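Side-chain contacts in UDP-N-acetylmuramate--L-alanine ligase (Thermotoga maritima, PDB 1J6U), which catalyses the ATP-dependent joining of L-alanine to UDP-N-acetylmuramate, a step of peptidoglycan biosynthesis in bacterial cell wall formation: residues A[67-72]-A[88-93]; A[103-108]-A[166-171]; A[371-376]-A[404-409]; A[435-440]-A[445-450]. All blocks are in the same frame, centred on the assembly; numbering follows the deposited sequence.

Contact 1. Residues A[67-72]-A[88-93]; sequences DNWYDP and IVRARM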
# COMPACT_ATOMS: atom_id res chain seq x y z
N ASP A 67 27.06 -9.07 -14.31
CA ASP A 67 27.19 -8.40 -15.59
C ASP A 67 26.62 -6.94 -15.44
O ASP A 67 27.06 -6.00 -16.13
CB ASP A 67 26.34 -9.17 -16.62
CG ASP A 67 27.15 -9.71 -17.79
OD1 ASP A 67 26.58 -10.47 -18.60
OD2 ASP A 67 28.35 -9.37 -17.90
N ASN A 68 25.63 -6.77 -14.55
CA ASN A 68 24.98 -5.48 -14.36
C ASN A 68 25.79 -4.58 -13.46
O ASN A 68 25.26 -4.01 -12.51
CB ASN A 68 23.61 -5.66 -13.73
CG ASN A 68 22.79 -6.71 -14.41
OD1 ASN A 68 22.85 -6.84 -15.63
ND2 ASN A 68 21.99 -7.45 -13.64
N TRP A 69 27.07 -4.44 -13.76
CA TRP A 69 27.93 -3.62 -12.93
C TRP A 69 28.47 -2.48 -13.77
O TRP A 69 28.97 -2.70 -14.86
CB TRP A 69 29.05 -4.48 -12.37
CG TRP A 69 29.91 -3.78 -11.44
CD1 TRP A 69 31.08 -3.16 -11.73
CD2 TRP A 69 29.68 -3.57 -10.05
NE1 TRP A 69 31.60 -2.58 -10.60
CE2 TRP A 69 30.77 -2.82 -9.55
CE3 TRP A 69 28.66 -3.95 -9.17
CZ2 TRP A 69 30.87 -2.43 -8.21
CZ3 TRP A 69 28.76 -3.57 -7.82
CH2 TRP A 69 29.86 -2.82 -7.35
N TYR A 70 28.34 -1.25 -13.28
CA TYR A 70 28.83 -0.10 -14.02
C TYR A 70 29.61 0.86 -13.16
O TYR A 70 29.49 2.07 -13.25
CB TYR A 70 27.66 0.58 -14.74
CG TYR A 70 27.07 -0.36 -15.75
CD1 TYR A 70 26.23 -1.40 -15.36
CD2 TYR A 70 27.42 -0.26 -17.09
CE1 TYR A 70 25.74 -2.33 -16.30
CE2 TYR A 70 26.95 -1.18 -18.03
CZ TYR A 70 26.11 -2.21 -17.65
OH TYR A 70 25.62 -3.06 -18.62
N ASP A 71 30.44 0.24 -12.31
CA ASP A 71 31.34 0.91 -11.40
C ASP A 71 30.66 2.03 -10.64
O ASP A 71 31.01 3.19 -10.79
CB ASP A 71 32.56 1.41 -12.17
CG ASP A 71 33.15 0.32 -13.09
OD1 ASP A 71 33.20 0.54 -14.31
OD2 ASP A 71 33.55 -0.76 -12.58
N PRO A 72 29.67 1.67 -9.82
CA PRO A 72 28.92 2.62 -9.01
C PRO A 72 29.76 3.04 -7.83
O PRO A 72 30.67 2.33 -7.45
CB PRO A 72 27.73 1.80 -8.56
CG PRO A 72 28.36 0.46 -8.35
CD PRO A 72 29.19 0.30 -9.60
N ILE A 88 26.06 -8.33 -5.37
CA ILE A 88 26.58 -7.99 -4.08
C ILE A 88 27.98 -8.56 -3.96
O ILE A 88 28.86 -7.93 -3.35
CB ILE A 88 25.63 -8.49 -2.95
CG1 ILE A 88 24.32 -7.70 -3.02
CG2 ILE A 88 26.27 -8.28 -1.55
CD1 ILE A 88 24.55 -6.17 -3.06
N VAL A 89 28.21 -9.74 -4.54
CA VAL A 89 29.55 -10.32 -4.45
C VAL A 89 30.55 -9.43 -5.19
O VAL A 89 31.61 -9.11 -4.63
CB VAL A 89 29.60 -11.79 -4.98
CG1 VAL A 89 31.04 -12.26 -5.03
CG2 VAL A 89 28.88 -12.69 -4.02
N ARG A 90 30.20 -9.00 -6.40
CA ARG A 90 31.09 -8.12 -7.14
C ARG A 90 31.34 -6.87 -6.31
O ARG A 90 32.49 -6.51 -6.02
CB ARG A 90 30.52 -7.74 -8.49
CG ARG A 90 31.27 -6.59 -9.15
CD ARG A 90 32.59 -7.01 -9.83
NE ARG A 90 32.38 -7.08 -11.26
CZ ARG A 90 32.90 -6.24 -12.14
NH1 ARG A 90 33.70 -5.27 -11.74
NH2 ARG A 90 32.60 -6.37 -13.42
N ALA A 91 30.26 -6.23 -5.88
CA ALA A 91 30.39 -5.02 -5.07
C ALA A 91 31.31 -5.24 -3.87
O ALA A 91 32.15 -4.41 -3.57
CB ALA A 91 29.01 -4.56 -4.59
N ARG A 92 31.16 -6.36 -3.17
CA ARG A 92 32.03 -6.53 -2.03
C ARG A 92 33.47 -6.74 -2.45
O ARG A 92 34.38 -6.22 -1.84
CB ARG A 92 31.56 -7.65 -1.13
CG ARG A 92 30.26 -7.31 -0.46
CD ARG A 92 30.19 -7.86 0.93
NE ARG A 92 28.86 -8.39 1.20
CZ ARG A 92 27.86 -7.69 1.73
NH1 ARG A 92 28.05 -6.41 2.06
NH2 ARG A 92 26.68 -8.27 1.91
N MSE A 93 33.68 -7.48 -3.51
CA MSE A 93 35.04 -7.70 -3.91
C MSE A 93 35.63 -6.42 -4.47
O MSE A 93 36.81 -6.14 -4.28
CB MSE A 93 35.13 -8.85 -4.90
CG MSE A 93 35.15 -10.20 -4.20
SE MSE A 93 35.29 -11.61 -5.49
CE MSE A 93 37.09 -11.19 -6.18
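Trp-69 and Arg-90 form a cation-pi stack in the N-terminal Rossmann-type domain of the ligase, where the loop before strand 74-77 folds against helix 86-93. The arginine crosses the indole obliquely, on one face, its CG 3.7 Å from the centroid of the six-membered ring in a CH-pi contact. Bends at chi2 and chi3 then carry the chain across to the five-membered ring, where CZ stands 4.1 Å from the centroid, off-centre, with the guanidinium plane tilted 29° from the indole. Arginine suits this place because its aliphatic part can lie on the benzo ring while its flat cation covers the pyrrole ring. The opposite indole face is taken by CD of Pro-72. The first torsion of Trp-69 (chi1 -175°) swings the indole toward the helix, and the benzo end comes to rest on Ala-91, whose small side chain allows close approach. Arg-90 has its salt bridge with Glu-94, while OD2 of Asp-71, which takes a weak hydrogen bond from NE1 of Trp-69, adds only a nearby opposite charge. Trp-69 and Ala-91 both touch Val-75 of the sheet. At the far corner of the indole, CH2 of Trp-69 lies 3.4 Å from CB of Ala-91.

Contact 2. Residues A[103-108]-A[166-171]; sequences HYFRDT and VVYELD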
# COMPACT_ATOMS: atom_id res chain seq x y z
N HIS A 103 17.94 1.94 5.97
CA HIS A 103 19.04 2.69 6.54
C HIS A 103 19.45 3.85 5.62
O HIS A 103 19.70 4.95 6.09
CB HIS A 103 20.24 1.77 6.76
CG HIS A 103 21.40 2.45 7.39
ND1 HIS A 103 21.54 2.54 8.76
CD2 HIS A 103 22.40 3.18 6.86
CE1 HIS A 103 22.59 3.30 9.04
NE2 HIS A 103 23.13 3.70 7.90
N TYR A 104 19.51 3.60 4.32
CA TYR A 104 19.89 4.64 3.37
C TYR A 104 18.80 5.72 3.32
O TYR A 104 19.07 6.92 3.20
CB TYR A 104 20.07 4.05 1.99
CG TYR A 104 20.50 5.06 0.96
CD1 TYR A 104 21.79 5.59 0.97
CD2 TYR A 104 19.61 5.48 -0.04
CE1 TYR A 104 22.20 6.50 -0.01
CE2 TYR A 104 20.01 6.39 -1.01
CZ TYR A 104 21.30 6.89 -0.99
OH TYR A 104 21.69 7.76 -1.97
N PHE A 105 17.56 5.26 3.38
CA PHE A 105 16.43 6.15 3.38
C PHE A 105 16.55 7.08 4.61
O PHE A 105 16.40 8.31 4.50
CB PHE A 105 15.14 5.34 3.45
CG PHE A 105 13.93 6.18 3.41
CD1 PHE A 105 13.73 7.05 2.34
CD2 PHE A 105 13.00 6.13 4.43
CE1 PHE A 105 12.61 7.88 2.29
CE2 PHE A 105 11.88 6.95 4.40
CZ PHE A 105 11.69 7.83 3.32
N ARG A 106 16.81 6.51 5.78
CA ARG A 106 16.95 7.36 6.94
C ARG A 106 18.03 8.38 6.72
O ARG A 106 17.88 9.55 7.06
CB ARG A 106 17.29 6.59 8.17
CG ARG A 106 16.92 7.39 9.38
CD ARG A 106 17.41 6.78 10.65
NE ARG A 106 18.83 7.00 10.79
CZ ARG A 106 19.52 6.57 11.82
NH1 ARG A 106 18.91 5.89 12.77
NH2 ARG A 106 20.82 6.81 11.89
N ASP A 107 19.14 7.94 6.16
CA ASP A 107 20.21 8.89 5.91
C ASP A 107 19.71 9.90 4.92
O ASP A 107 20.03 11.09 5.01
CB ASP A 107 21.45 8.19 5.36
CG ASP A 107 22.17 7.38 6.40
OD1 ASP A 107 21.77 7.49 7.60
OD2 ASP A 107 23.12 6.65 6.04
N THR A 108 18.89 9.45 3.97
CA THR A 108 18.40 10.36 2.96
C THR A 108 17.53 11.44 3.59
O THR A 108 17.58 12.60 3.19
CB THR A 108 17.65 9.61 1.83
OG1 THR A 108 18.56 9.39 0.73
CG2 THR A 108 16.44 10.42 1.36
N VAL A 166 8.32 16.32 3.83
CA VAL A 166 8.40 15.03 3.20
C VAL A 166 7.44 14.06 3.93
O VAL A 166 7.37 14.03 5.17
CB VAL A 166 9.85 14.50 3.20
CG1 VAL A 166 10.43 14.58 4.59
CG2 VAL A 166 9.88 13.03 2.71
N VAL A 167 6.68 13.32 3.13
CA VAL A 167 5.71 12.34 3.60
C VAL A 167 6.20 10.95 3.22
O VAL A 167 6.55 10.71 2.05
CB VAL A 167 4.32 12.53 2.90
CG1 VAL A 167 3.27 11.72 3.62
CG2 VAL A 167 3.93 13.97 2.85
N TYR A 168 6.21 10.03 4.17
CA TYR A 168 6.64 8.67 3.85
C TYR A 168 6.03 7.60 4.73
O TYR A 168 5.46 7.84 5.78
CB TYR A 168 8.15 8.59 3.91
CG TYR A 168 8.70 8.93 5.26
CD1 TYR A 168 8.93 7.93 6.22
CD2 TYR A 168 9.00 10.27 5.59
CE1 TYR A 168 9.45 8.25 7.48
CE2 TYR A 168 9.52 10.61 6.85
CZ TYR A 168 9.75 9.59 7.78
OH TYR A 168 10.32 9.92 8.97
N GLU A 169 6.18 6.39 4.23
CA GLU A 169 5.66 5.18 4.84
C GLU A 169 6.81 4.51 5.60
O GLU A 169 7.89 4.44 5.10
CB GLU A 169 5.18 4.30 3.67
CG GLU A 169 4.32 3.11 3.97
CD GLU A 169 3.84 2.41 2.68
OE1 GLU A 169 3.13 3.05 1.86
OE2 GLU A 169 4.19 1.22 2.49
N LEU A 170 6.60 4.04 6.81
CA LEU A 170 7.65 3.34 7.52
C LEU A 170 7.15 1.92 7.68
O LEU A 170 6.06 1.68 8.21
CB LEU A 170 7.88 3.92 8.92
CG LEU A 170 8.97 4.97 9.03
CD1 LEU A 170 9.16 5.30 10.49
CD2 LEU A 170 10.25 4.43 8.47
N ASP A 171 7.94 0.95 7.25
CA ASP A 171 7.50 -0.43 7.40
C ASP A 171 7.89 -0.98 8.77
O ASP A 171 9.07 -1.13 9.08
CB ASP A 171 8.09 -1.30 6.30
CG ASP A 171 7.86 -2.75 6.56
OD1 ASP A 171 6.72 -3.10 6.93
OD2 ASP A 171 8.83 -3.54 6.39
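The ring of Phe-105 turns its edge to the face of Tyr-168 in a T-shaped pair, with centroids 5.3 Å apart and planes at 78°. Two atoms of the phenylalanine do the touching. CE2 of Phe-105 comes 3.6 Å from CD1 of Tyr-168, and CZ of Phe-105 rests 3.7 Å from CB of Tyr-168, so the edge meets the tyrosine near the root of its ring and not at its hydroxyl end. At the edge of the tyrosine ring, in its plane, sits CG of Leu-170, two residues farther along the same strand. Phe-105 is itself in a second edge-to-face pair, with Phe-146 of the neighbouring strand.

The reach of Phe-105 follows from its first torsion: with CG opposite the backbone N (chi1 -178°), the ring extends from the helix across a backbone separation of 10.1 Å between CA of Phe-105 and CA of Tyr-168. A phenylalanine suits the helix side, since its ring has no polar atom to bury, whereas tyrosine suits the strand because its hydroxyl finds a hydrogen bond with Glu-116. Leu-109, one turn on from Phe-105, also packs on Tyr-168.

The pair joins helix 101-112, at the end of the N-terminal Mur ligase region, to strand 166-170 of the central sheet. The side chain of Tyr-168 is about 9 Å from that of Lys-125, a predicted ATP-binding residue. A helix from the N-terminal region here packs on the sheet of the middle domain, which holds the predicted ATP-binding residues of this Mur ligase.

Contact 3. Residues A[371-376]-A[404-409]; sequences NFAKAL and WDSLKS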
# COMPACT_ATOMS: atom_id res chain seq x y z
N ASN A 371 -10.15 -20.69 6.30
CA ASN A 371 -10.90 -19.48 6.62
C ASN A 371 -11.19 -18.75 5.32
O ASN A 371 -12.10 -17.95 5.24
CB ASN A 371 -10.09 -18.57 7.55
CG ASN A 371 -10.05 -19.07 8.97
OD1 ASN A 371 -11.08 -19.44 9.55
ND2 ASN A 371 -8.85 -19.07 9.55
N PHE A 372 -10.38 -19.05 4.31
CA PHE A 372 -10.52 -18.42 3.01
C PHE A 372 -11.88 -18.71 2.41
O PHE A 372 -12.54 -17.81 1.89
CB PHE A 372 -9.42 -18.89 2.08
CG PHE A 372 -8.10 -18.22 2.34
CD1 PHE A 372 -7.10 -18.86 3.05
CD2 PHE A 372 -7.85 -16.94 1.85
CE1 PHE A 372 -5.87 -18.23 3.28
CE2 PHE A 372 -6.62 -16.30 2.07
CZ PHE A 372 -5.63 -16.95 2.78
N ALA A 373 -12.30 -19.96 2.49
CA ALA A 373 -13.58 -20.36 1.93
C ALA A 373 -14.71 -19.60 2.61
O ALA A 373 -15.67 -19.20 1.95
CB ALA A 373 -13.80 -21.90 2.08
N LYS A 374 -14.60 -19.43 3.92
CA LYS A 374 -15.65 -18.73 4.66
C LYS A 374 -15.62 -17.24 4.29
O LYS A 374 -16.65 -16.58 4.29
CB LYS A 374 -15.47 -18.93 6.17
N ALA A 375 -14.44 -16.73 3.95
CA ALA A 375 -14.30 -15.32 3.59
C ALA A 375 -14.87 -15.02 2.19
O ALA A 375 -15.39 -13.94 1.92
CB ALA A 375 -12.82 -14.90 3.64
N LEU A 376 -14.74 -15.99 1.29
CA LEU A 376 -15.20 -15.82 -0.06
C LEU A 376 -16.65 -16.15 -0.24
O LEU A 376 -17.21 -15.90 -1.29
CB LEU A 376 -14.35 -16.67 -0.96
CG LEU A 376 -12.89 -16.27 -0.99
CD1 LEU A 376 -12.05 -17.46 -1.42
CD2 LEU A 376 -12.68 -15.10 -1.94
N TRP A 404 -10.17 -24.22 -3.10
CA TRP A 404 -11.25 -24.60 -3.99
C TRP A 404 -12.07 -25.66 -3.28
O TRP A 404 -13.30 -25.55 -3.19
CB TRP A 404 -10.72 -25.16 -5.30
CG TRP A 404 -11.83 -25.68 -6.17
CD1 TRP A 404 -12.78 -24.94 -6.78
CD2 TRP A 404 -12.15 -27.05 -6.44
NE1 TRP A 404 -13.68 -25.74 -7.42
CE2 TRP A 404 -13.31 -27.05 -7.23
CE3 TRP A 404 -11.56 -28.27 -6.10
CZ2 TRP A 404 -13.92 -28.24 -7.69
CZ3 TRP A 404 -12.16 -29.45 -6.55
CH2 TRP A 404 -13.33 -29.42 -7.33
N ASP A 405 -11.37 -26.67 -2.78
CA ASP A 405 -11.98 -27.78 -2.06
C ASP A 405 -12.88 -27.28 -0.94
O ASP A 405 -14.03 -27.71 -0.84
CB ASP A 405 -10.90 -28.71 -1.47
CG ASP A 405 -10.31 -29.69 -2.50
OD1 ASP A 405 -11.07 -30.48 -3.11
OD2 ASP A 405 -9.07 -29.67 -2.70
N SER A 406 -12.35 -26.37 -0.12
CA SER A 406 -13.10 -25.81 1.00
C SER A 406 -14.36 -25.11 0.53
O SER A 406 -15.42 -25.28 1.12
CB SER A 406 -12.25 -24.81 1.76
OG SER A 406 -11.01 -25.38 2.10
N LEU A 407 -14.22 -24.31 -0.52
CA LEU A 407 -15.35 -23.59 -1.07
C LEU A 407 -16.39 -24.61 -1.46
O LEU A 407 -17.57 -24.50 -1.10
CB LEU A 407 -14.90 -22.78 -2.29
CG LEU A 407 -14.21 -21.45 -1.95
CD1 LEU A 407 -13.39 -20.94 -3.09
CD2 LEU A 407 -15.28 -20.45 -1.54
N LYS A 408 -15.94 -25.64 -2.18
CA LYS A 408 -16.84 -26.69 -2.63
C LYS A 408 -17.56 -27.34 -1.47
O LYS A 408 -18.72 -27.69 -1.58
CB LYS A 408 -16.08 -27.74 -3.45
CG LYS A 408 -16.01 -27.37 -4.93
CD LYS A 408 -17.41 -27.02 -5.47
CE LYS A 408 -17.46 -26.86 -7.00
NZ LYS A 408 -17.41 -28.16 -7.75
N SER A 409 -16.87 -27.47 -0.34
CA SER A 409 -17.46 -28.05 0.86
C SER A 409 -18.54 -27.15 1.47
O SER A 409 -19.56 -27.64 1.95
CB SER A 409 -16.37 -28.32 1.89
OG SER A 409 -15.31 -29.04 1.28
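Helices 371-376 and 404-409 pass at a crossing angle of -56°, their axes 8.2 Å apart at closest approach. Ala-373 and Leu-407 mark the crossing, with CA atoms only 4.8 Å from each other, a spacing made possible by the small side chain of Ala-373, with Leu-407 directing its branch to one side. The CB of Ala-373 points at the other helix and lies 3.3 Å from CB of Ser-406, tighter than usual for two carbons, and 3.6 Å from the backbone N of Leu-407. Ser-406 is nearly as small. Its OG, anti to the carbonyl carbon (chi1 -52°), turns back to hydrogen-bond the carbonyl of Met-402 in its own helix, so the serine presents its CB to the neighbour.

Larger side chains fill the space beside the crossing. Leu-407 sends CD2 to within 3.9 Å of CB of Leu-376, and the two leucines cross at about a right angle. CD2 of Leu-407 also lies against the backbone of Ala-373. Both leucines also touch Val-382 of strand 381-384, so the helix pair sits on the sheet of the C-terminal domain; Leu-376 also touches Ile-337 of helix 334-347.

No hydrogen bond spans the two helices. Their association here therefore rests on van der Waals contact and the burial of alanine and leucine carbon, with the one polar side chain at the interface, Ser-406, having its hydroxyl satisfied within its own helix.

Contact 4. Residues A[435-440]-A[445-450]; sequences FLFVGA and YSSRRF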
# COMPACT_ATOMS: atom_id res chain seq x y z
N PHE A 435 -15.90 -7.72 -11.44
CA PHE A 435 -14.88 -8.75 -11.38
C PHE A 435 -13.76 -8.21 -10.50
O PHE A 435 -13.07 -7.24 -10.85
CB PHE A 435 -14.34 -9.07 -12.78
CG PHE A 435 -15.36 -9.54 -13.71
CD1 PHE A 435 -16.01 -8.65 -14.54
CD2 PHE A 435 -15.72 -10.88 -13.75
CE1 PHE A 435 -17.02 -9.10 -15.42
CE2 PHE A 435 -16.71 -11.33 -14.61
CZ PHE A 435 -17.37 -10.43 -15.45
N LEU A 436 -13.60 -8.85 -9.36
CA LEU A 436 -12.54 -8.46 -8.44
C LEU A 436 -11.36 -9.41 -8.58
O LEU A 436 -11.47 -10.59 -8.20
CB LEU A 436 -13.02 -8.56 -7.00
CG LEU A 436 -14.26 -7.84 -6.57
CD1 LEU A 436 -14.67 -8.34 -5.17
CD2 LEU A 436 -13.99 -6.35 -6.61
N PHE A 437 -10.25 -8.91 -9.11
CA PHE A 437 -9.04 -9.70 -9.21
C PHE A 437 -8.23 -9.44 -7.92
O PHE A 437 -7.56 -8.41 -7.77
CB PHE A 437 -8.25 -9.27 -10.43
CG PHE A 437 -8.79 -9.81 -11.68
CD1 PHE A 437 -9.87 -9.21 -12.30
CD2 PHE A 437 -8.20 -10.93 -12.28
CE1 PHE A 437 -10.36 -9.70 -13.50
CE2 PHE A 437 -8.69 -11.43 -13.47
CZ PHE A 437 -9.77 -10.82 -14.08
N VAL A 438 -8.29 -10.40 -7.02
CA VAL A 438 -7.67 -10.30 -5.73
C VAL A 438 -6.37 -11.02 -5.46
O VAL A 438 -6.28 -12.23 -5.61
CB VAL A 438 -8.67 -10.80 -4.70
CG1 VAL A 438 -8.13 -10.54 -3.28
CG2 VAL A 438 -10.02 -10.14 -4.99
N GLY A 439 -5.37 -10.27 -5.00
CA GLY A 439 -4.11 -10.87 -4.64
C GLY A 439 -2.90 -9.97 -4.68
O GLY A 439 -2.87 -9.00 -5.41
N ALA A 440 -1.87 -10.33 -3.92
CA ALA A 440 -0.66 -9.52 -3.85
C ALA A 440 0.33 -9.81 -4.96
O ALA A 440 1.26 -9.03 -5.21
CB ALA A 440 -0.02 -9.71 -2.51
N TYR A 445 -1.58 -8.99 -13.44
CA TYR A 445 -1.43 -9.03 -14.91
C TYR A 445 -2.64 -9.69 -15.63
O TYR A 445 -2.98 -9.33 -16.75
CB TYR A 445 -0.12 -9.73 -15.29
CG TYR A 445 1.10 -9.09 -14.67
CD1 TYR A 445 1.70 -9.64 -13.53
CD2 TYR A 445 1.61 -7.88 -15.16
CE1 TYR A 445 2.77 -9.01 -12.89
CE2 TYR A 445 2.69 -7.22 -14.53
CZ TYR A 445 3.27 -7.80 -13.38
OH TYR A 445 4.34 -7.19 -12.74
N SER A 446 -3.30 -10.64 -14.97
CA SER A 446 -4.46 -11.31 -15.54
C SER A 446 -5.51 -10.24 -15.67
O SER A 446 -6.16 -10.09 -16.72
CB SER A 446 -4.99 -12.39 -14.60
OG SER A 446 -3.93 -13.24 -14.21
N SER A 447 -5.66 -9.49 -14.58
CA SER A 447 -6.61 -8.40 -14.51
C SER A 447 -6.47 -7.49 -15.74
O SER A 447 -7.48 -7.16 -16.41
CB SER A 447 -6.36 -7.63 -13.22
OG SER A 447 -7.09 -6.43 -13.22
N ARG A 448 -5.23 -7.08 -16.05
CA ARG A 448 -5.00 -6.21 -17.20
C ARG A 448 -5.32 -6.97 -18.46
O ARG A 448 -5.94 -6.43 -19.38
CB ARG A 448 -3.54 -5.72 -17.28
CG ARG A 448 -3.12 -4.77 -16.12
CD ARG A 448 -1.58 -4.65 -15.99
NE ARG A 448 -1.13 -3.87 -14.83
CZ ARG A 448 0.14 -3.83 -14.41
NH1 ARG A 448 1.08 -4.51 -15.05
NH2 ARG A 448 0.47 -3.09 -13.34
N ARG A 449 -4.92 -8.23 -18.50
CA ARG A 449 -5.20 -8.97 -19.70
C ARG A 449 -6.71 -9.13 -19.88
O ARG A 449 -7.19 -8.99 -21.00
CB ARG A 449 -4.45 -10.30 -19.71
CG ARG A 449 -2.98 -10.07 -20.05
CD ARG A 449 -2.29 -11.35 -20.42
NE ARG A 449 -2.17 -12.26 -19.28
CZ ARG A 449 -1.13 -12.29 -18.45
NH1 ARG A 449 -0.11 -11.47 -18.64
NH2 ARG A 449 -1.13 -13.16 -17.44
N PHE A 450 -7.44 -9.33 -18.78
CA PHE A 450 -8.91 -9.44 -18.83
C PHE A 450 -9.52 -8.15 -19.38
O PHE A 450 -10.48 -8.17 -20.15
CB PHE A 450 -9.47 -9.69 -17.44
CG PHE A 450 -10.97 -9.81 -17.41
CD1 PHE A 450 -11.61 -10.81 -18.14
CD2 PHE A 450 -11.75 -8.92 -16.64
CE1 PHE A 450 -13.03 -10.93 -18.11
CE2 PHE A 450 -13.15 -9.02 -16.60
CZ PHE A 450 -13.80 -10.04 -17.34
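Phe-435, Phe-437 and Phe-450 make the dense part of this contact, an aromatic cluster between strand 433-438 and helix 443-457 of the C-terminal domain. Phe-450 presents its edge to the face of Phe-435, with CZ over the ring centre and planes at 66°. Toward Phe-437 it is oblique, the planes 44° apart, with CD2 of Phe-450 3.5 Å from CE1 of Phe-437. One phenylalanine from the helix thus engages two alternate residues of the strand, which project from the same side of the sheet. Its ring gets there because CG lies trans to the backbone N (chi1 180°).

Phe-437 needs a small neighbour where the backbones come closest, and Ser-447 provides it: CA of Ser-447 lies 3.7 Å from the ring centroid of Phe-437 in a CH-pi contact, 8° from the normal. Ser-446 touches more lightly, CB 4.0 Å from CE2 of Phe-437. The loose side is that of Arg-448, which points away from the strand and is exposed and poorly ordered; Arg-449, at the flank and partly exposed, forms a salt bridge through NE with Glu-424.

Across the interface the strand and helix share no hydrogen bond. Cohesion comes from ring packing and CH-pi contact, and the hydroxyl of Ser-447, buried beside these rings, is satisfied by Asp-328 of the adjacent strand 324-329.

Overall arrangement
The four contacts follow one another along the chain and sample all three regions of the ligase. Contact 1 lies in the N-terminal region, and contact 2 ties the end of that region to the middle domain; their centres are 25 Å apart. Contacts 3 and 4 belong to the C-terminal domain, contact 3 between two helices that lie on its mixed sheet, contact 4 between a helix and a strand of that sheet, with centres 20 Å apart. They lie across the chain's centre from contact 2, whose centre is 30 Å from that of contact 4. Contact 2 alone comes near the predicted ATP site, the side chains of Tyr-168 and Lys-125 being about 9 Å apart.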